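Local coordinates for putative glutathionylspermidine synthase (Methylobacillus flagellatus, PDB 3N6X), which probably acts as an ATP-grasp ligase that uses ATP to form an amide bond, as glutathionylspermidine synthases do, at residues 357-369 and 379-393. Numbering follows the deposited sequence.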
loop_
_atom_site.group_PDB
_atom_site.type_symbol
_atom_site.label_atom_id
_atom_site.label_comp_id
_atom_site.label_asym_id
_atom_site.label_seq_id
_atom_site.Cartn_x
_atom_site.Cartn_y
_atom_site.Cartn_z
ATOM N N TYR A 357 4.218 -26.136 13.078
ATOM C CA TYR A 357 5.524 -25.484 13.154
ATOM C C TYR A 357 5.466 -24.217 13.981
ATOM O O TYR A 357 6.284 -24.043 14.879
ATOM C CB TYR A 357 6.093 -25.188 11.742
ATOM C CG TYR A 357 7.471 -24.567 11.794
ATOM C CD1 TYR A 357 7.634 -23.186 11.892
ATOM C CD2 TYR A 357 8.613 -25.362 11.842
ATOM C CE1 TYR A 357 8.898 -22.613 12.003
ATOM C CE2 TYR A 357 9.883 -24.799 11.940
ATOM C CZ TYR A 357 10.021 -23.424 12.028
ATOM O OH TYR A 357 11.269 -22.867 12.145
ATOM N N VAL A 358 4.509 -23.326 13.676
ATOM C CA VAL A 358 4.376 -22.042 14.359
ATOM C C VAL A 358 4.186 -22.196 15.867
ATOM O O VAL A 358 4.915 -21.569 16.623
ATOM C CB VAL A 358 3.300 -21.136 13.709
ATOM C CG1 VAL A 358 3.093 -19.855 14.521
ATOM C CG2 VAL A 358 3.673 -20.803 12.275
ATOM N N LEU A 359 3.240 -23.069 16.306
ATOM C CA LEU A 359 2.989 -23.302 17.736
ATOM C C LEU A 359 4.199 -23.901 18.437
ATOM O O LEU A 359 4.404 -23.644 19.623
ATOM C CB LEU A 359 1.760 -24.186 17.940
ATOM C CG LEU A 359 0.422 -23.566 17.541
ATOM C CD1 LEU A 359 -0.691 -24.556 17.700
ATOM C CD2 LEU A 359 0.131 -22.302 18.352
ATOM N N ASP A 360 5.034 -24.650 17.694
ATOM C CA ASP A 360 6.245 -25.264 18.242
ATOM C C ASP A 360 7.442 -24.279 18.324
ATOM O O ASP A 360 8.376 -24.523 19.081
ATOM C CB ASP A 360 6.632 -26.525 17.439
ATOM C CG ASP A 360 7.643 -27.418 18.141
ATOM O OD1 ASP A 360 7.381 -27.819 19.307
ATOM O OD2 ASP A 360 8.699 -27.709 17.535
ATOM N N ASN A 361 7.416 -23.186 17.535
ATOM C CA ASN A 361 8.515 -22.212 17.489
ATOM C C ASN A 361 8.001 -20.784 17.689
ATOM O O ASN A 361 8.609 -19.830 17.205
ATOM C CB ASN A 361 9.271 -22.338 16.164
ATOM C CG ASN A 361 9.850 -23.700 15.940
ATOM O OD1 ASN A 361 10.940 -24.014 16.406
ATOM N ND2 ASN A 361 9.127 -24.545 15.235
ATOM N N LEU A 362 6.912 -20.643 18.448
ATOM C CA LEU A 362 6.211 -19.380 18.695
ATOM C C LEU A 362 7.089 -18.229 19.228
ATOM O O LEU A 362 6.875 -17.080 18.844
ATOM C CB LEU A 362 5.006 -19.630 19.615
ATOM C CG LEU A 362 3.840 -18.648 19.509
ATOM C CD1 LEU A 362 3.198 -18.688 18.135
ATOM C CD2 LEU A 362 2.787 -18.947 20.557
ATOM N N ALA A 363 8.074 -18.535 20.097
ATOM C CA ALA A 363 8.946 -17.514 20.711
ATOM C C ALA A 363 10.028 -16.952 19.740
ATOM O O ALA A 363 10.837 -16.109 20.145
ATOM C CB ALA A 363 9.605 -18.080 21.965
ATOM N N GLU A 364 10.051 -17.443 18.475
ATOM C CA GLU A 364 11.029 -17.030 17.462
ATOM C C GLU A 364 10.360 -16.320 16.286
ATOM O O GLU A 364 11.052 -15.825 15.388
ATOM C CB GLU A 364 11.795 -18.255 16.938
ATOM C CG GLU A 364 12.700 -18.913 17.959
ATOM C CD GLU A 364 13.054 -20.346 17.611
ATOM O OE1 GLU A 364 13.792 -20.553 16.620
ATOM O OE2 GLU A 364 12.571 -21.264 18.315
ATOM N N LEU A 365 9.021 -16.278 16.279
ATOM C CA LEU A 365 8.259 -15.774 15.141
ATOM C C LEU A 365 7.407 -14.576 15.458
ATOM O O LEU A 365 7.229 -14.219 16.627
ATOM C CB LEU A 365 7.366 -16.902 14.562
ATOM C CG LEU A 365 8.066 -18.196 14.166
ATOM C CD1 LEU A 365 7.065 -19.310 13.983
ATOM C CD2 LEU A 365 8.903 -18.013 12.909
ATOM N N VAL A 366 6.840 -13.965 14.395
ATOM C CA VAL A 366 5.902 -12.855 14.470
ATOM C C VAL A 366 4.583 -13.369 13.927
ATOM O O VAL A 366 4.529 -13.831 12.786
ATOM C CB VAL A 366 6.402 -11.613 13.665
ATOM C CG1 VAL A 366 5.308 -10.551 13.556
ATOM C CG2 VAL A 366 7.662 -11.029 14.290
ATOM N N VAL A 367 3.531 -13.331 14.739
ATOM C CA VAL A 367 2.223 -13.830 14.313
ATOM C C VAL A 367 1.262 -12.680 14.178
ATOM O O VAL A 367 1.246 -11.805 15.032
ATOM C CB VAL A 367 1.683 -14.954 15.250
ATOM C CG1 VAL A 367 0.439 -15.609 14.662
ATOM C CG2 VAL A 367 2.761 -15.996 15.530
ATOM N N LYS A 368 0.510 -12.633 13.068
ATOM C CA LYS A 368 -0.429 -11.547 12.798
ATOM C C LYS A 368 -1.760 -12.113 12.390
ATOM O O LYS A 368 -1.800 -13.130 11.701
ATOM C CB LYS A 368 0.077 -10.650 11.639
ATOM C CG LYS A 368 1.545 -10.262 11.660
ATOM C CD LYS A 368 1.970 -9.800 10.265
ATOM C CE LYS A 368 3.377 -9.277 10.233
ATOM N NZ LYS A 368 3.792 -8.926 8.852
ATOM N N GLU A 369 -2.855 -11.401 12.704
ATOM C CA GLU A 369 -4.163 -11.810 12.216
ATOM C C GLU A 369 -4.419 -11.252 10.823
ATOM O O GLU A 369 -3.885 -10.201 10.475
ATOM C CB GLU A 369 -5.311 -11.475 13.194
ATOM C CG GLU A 369 -5.070 -10.288 14.105
ATOM C CD GLU A 369 -6.199 -10.016 15.082
ATOM O OE1 GLU A 369 -6.541 -10.928 15.870
ATOM O OE2 GLU A 369 -6.710 -8.872 15.091
ATOM N N LEU A 379 1.682 -10.842 17.754
ATOM C CA LEU A 379 2.606 -11.320 18.772
ATOM C C LEU A 379 4.043 -11.288 18.279
ATOM O O LEU A 379 4.337 -11.828 17.218
ATOM C CB LEU A 379 2.231 -12.744 19.240
ATOM C CG LEU A 379 3.289 -13.471 20.096
ATOM C CD1 LEU A 379 3.047 -13.250 21.578
ATOM C CD2 LEU A 379 3.334 -14.933 19.775
ATOM N N VAL A 380 4.947 -10.692 19.071
ATOM C CA VAL A 380 6.366 -10.696 18.772
ATOM C C VAL A 380 7.024 -11.708 19.703
ATOM O O VAL A 380 7.315 -11.402 20.859
ATOM C CB VAL A 380 7.014 -9.280 18.859
ATOM C CG1 VAL A 380 8.491 -9.326 18.469
ATOM C CG2 VAL A 380 6.261 -8.280 17.991
ATOM N N GLY A 381 7.157 -12.935 19.204
ATOM C CA GLY A 381 7.726 -14.067 19.927
ATOM C C GLY A 381 8.956 -13.765 20.764
ATOM O O GLY A 381 8.968 -14.078 21.957
ATOM N N PRO A 382 10.024 -13.143 20.186
ATOM C CA PRO A 382 11.233 -12.870 20.995
ATOM C C PRO A 382 11.035 -11.796 22.075
ATOM O O PRO A 382 11.824 -11.729 23.020
ATOM C CB PRO A 382 12.278 -12.449 19.947
ATOM C CG PRO A 382 11.694 -12.853 18.615
ATOM C CD PRO A 382 10.225 -12.736 18.782
ATOM N N ALA A 383 9.976 -10.970 21.945
ATOM C CA ALA A 383 9.651 -9.918 22.909
ATOM C C ALA A 383 8.451 -10.332 23.780
ATOM O O ALA A 383 7.679 -9.474 24.228
ATOM C CB ALA A 383 9.343 -8.621 22.175
ATOM N N ALA A 384 8.302 -11.647 24.029
ATOM C CA ALA A 384 7.179 -12.166 24.808
ATOM C C ALA A 384 7.621 -13.112 25.914
ATOM O O ALA A 384 8.609 -13.832 25.757
ATOM C CB ALA A 384 6.183 -12.861 23.890
ATOM N N SER A 385 6.880 -13.103 27.040
ATOM C CA SER A 385 7.121 -13.973 28.195
ATOM C C SER A 385 6.360 -15.285 28.025
ATOM O O SER A 385 5.400 -15.338 27.248
ATOM C CB SER A 385 6.668 -13.284 29.481
ATOM O OG SER A 385 5.256 -13.319 29.615
ATOM N N LYS A 386 6.740 -16.326 28.805
ATOM C CA LYS A 386 6.098 -17.648 28.760
ATOM C C LYS A 386 4.561 -17.577 28.901
ATOM O O LYS A 386 3.853 -18.352 28.249
ATOM C CB LYS A 386 6.698 -18.578 29.824
ATOM N N GLN A 387 4.050 -16.620 29.713
ATOM C CA GLN A 387 2.608 -16.459 29.927
ATOM C C GLN A 387 1.897 -15.902 28.699
ATOM O O GLN A 387 0.972 -16.541 28.193
ATOM C CB GLN A 387 2.313 -15.600 31.172
ATOM C CG GLN A 387 1.625 -16.375 32.312
ATOM C CD GLN A 387 0.222 -16.835 31.962
ATOM O OE1 GLN A 387 -0.038 -18.030 31.781
ATOM N NE2 GLN A 387 -0.719 -15.898 31.892
ATOM N N GLU A 388 2.330 -14.724 28.201
ATOM C CA GLU A 388 1.707 -14.120 27.014
ATOM C C GLU A 388 1.867 -14.983 25.740
ATOM O O GLU A 388 0.999 -14.941 24.865
ATOM C CB GLU A 388 2.152 -12.661 26.802
ATOM C CG GLU A 388 3.656 -12.440 26.840
ATOM C CD GLU A 388 4.093 -10.996 27.019
ATOM O OE1 GLU A 388 3.231 -10.090 26.940
ATOM O OE2 GLU A 388 5.307 -10.769 27.229
ATOM N N LEU A 389 2.926 -15.828 25.687
ATOM C CA LEU A 389 3.127 -16.788 24.598
ATOM C C LEU A 389 2.042 -17.881 24.663
ATOM O O LEU A 389 1.391 -18.158 23.650
ATOM C CB LEU A 389 4.526 -17.424 24.678
ATOM C CG LEU A 389 5.673 -16.618 24.073
ATOM C CD1 LEU A 389 6.998 -17.113 24.581
ATOM C CD2 LEU A 389 5.654 -16.674 22.546
ATOM N N GLU A 390 1.815 -18.462 25.880
ATOM C CA GLU A 390 0.779 -19.478 26.114
ATOM C C GLU A 390 -0.627 -18.906 25.912
ATOM O O GLU A 390 -1.515 -19.630 25.462
ATOM C CB GLU A 390 0.910 -20.092 27.523
ATOM C CG GLU A 390 1.924 -21.226 27.613
ATOM C CD GLU A 390 1.574 -22.509 26.873
ATOM O OE1 GLU A 390 0.365 -22.793 26.693
ATOM O OE2 GLU A 390 2.515 -23.249 26.505
ATOM N N ASP A 391 -0.827 -17.602 26.236
ATOM C CA ASP A 391 -2.108 -16.912 26.040
ATOM C C ASP A 391 -2.429 -16.816 24.545
ATOM O O ASP A 391 -3.553 -17.132 24.135
ATOM C CB ASP A 391 -2.070 -15.486 26.650
ATOM C CG ASP A 391 -2.007 -15.425 28.172
ATOM O OD1 ASP A 391 -2.787 -16.157 28.832
ATOM O OD2 ASP A 391 -1.248 -14.577 28.700
ATOM N N PHE A 392 -1.428 -16.376 23.726
ATOM C CA PHE A 392 -1.575 -16.222 22.275
ATOM C C PHE A 392 -1.792 -17.575 21.590
ATOM O O PHE A 392 -2.582 -17.670 20.649
ATOM C CB PHE A 392 -0.367 -15.477 21.673
ATOM C CG PHE A 392 -0.726 -14.647 20.461
ATOM C CD1 PHE A 392 -1.281 -13.380 20.603
ATOM C CD2 PHE A 392 -0.546 -15.148 19.177
ATOM C CE1 PHE A 392 -1.642 -12.628 19.483
ATOM C CE2 PHE A 392 -0.905 -14.394 18.059
ATOM C CZ PHE A 392 -1.452 -13.140 18.219
ATOM N N ARG A 393 -1.134 -18.636 22.120
ATOM C CA ARG A 393 -1.284 -20.026 21.685
ATOM C C ARG A 393 -2.779 -20.426 21.729
ATOM O O ARG A 393 -3.296 -21.004 20.764
ATOM C CB ARG A 393 -0.454 -20.934 22.606
ATOM C CG ARG A 393 -0.301 -22.352 22.132
ATOM C CD ARG A 393 0.692 -23.093 23.003
ATOM N NE ARG A 393 1.493 -24.048 22.231
ATOM C CZ ARG A 393 1.150 -25.318 22.030
ATOM N NH1 ARG A 393 0.023 -25.800 22.544
ATOM N NH2 ARG A 393 1.934 -26.117 21.324
HETATM O O HOH W 1 3.930 -22.326 22.767
#
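Val367 and Leu379 join as an antiparallel beta-hairpin pair, and their side chains begin a small hydrophobic core beneath two helices, in a four-stranded helix-and-sheet subdomain of an ATP-grasp fold. The pair illustrates how a hairpin whose second strand forms an edge of the sheet can also serve as a platform for helices. Backbone bonds run both ways, from Val367 N to Leu379 O (3.0 Å) and from Leu379 N to Val367 O (2.9 Å), each in the plane of the carbonyl it meets. Where the second strand ends, Gly381 N donates to Leu365 O nearly along the C=O axis, and a beta carbon on this glycine would collide with the carbonyl oxygens of Leu362 and Leu365. Val366 and Val380 turn to the other face of the sheet.

On the helix side, Leu379 CB sits over the centre of the Phe392 ring, whereas Val367 CG1 reaches that ring at its edge, 3.8 Å from CE2. Leu362 fills the middle: with CG anti to its backbone N (chi1 -154°), its branch crosses Leu379 at about a right angle, CG lying 3.8 Å from Leu379 CD2, and slides past Leu389 in the opposite direction. Its CD2 approaches Leu389 O, and Ile396 further along the helix adds to the cover. Cutting Leu362 back to alanine would probably leave Leu379 CD2 and Leu389 CD2 without their common partner and open a gap between strand and helix. Farther out, Leu359 CD2 meets the aliphatic Arg393 CG at 3.8 Å, and one water weakly links Leu359 O to Arg393 NE. Strand pairing thus rests on directional backbone bonds, while the helices are held chiefly by apolar contact, with the charged Arg393 group and its weak water bridge lying at the margin.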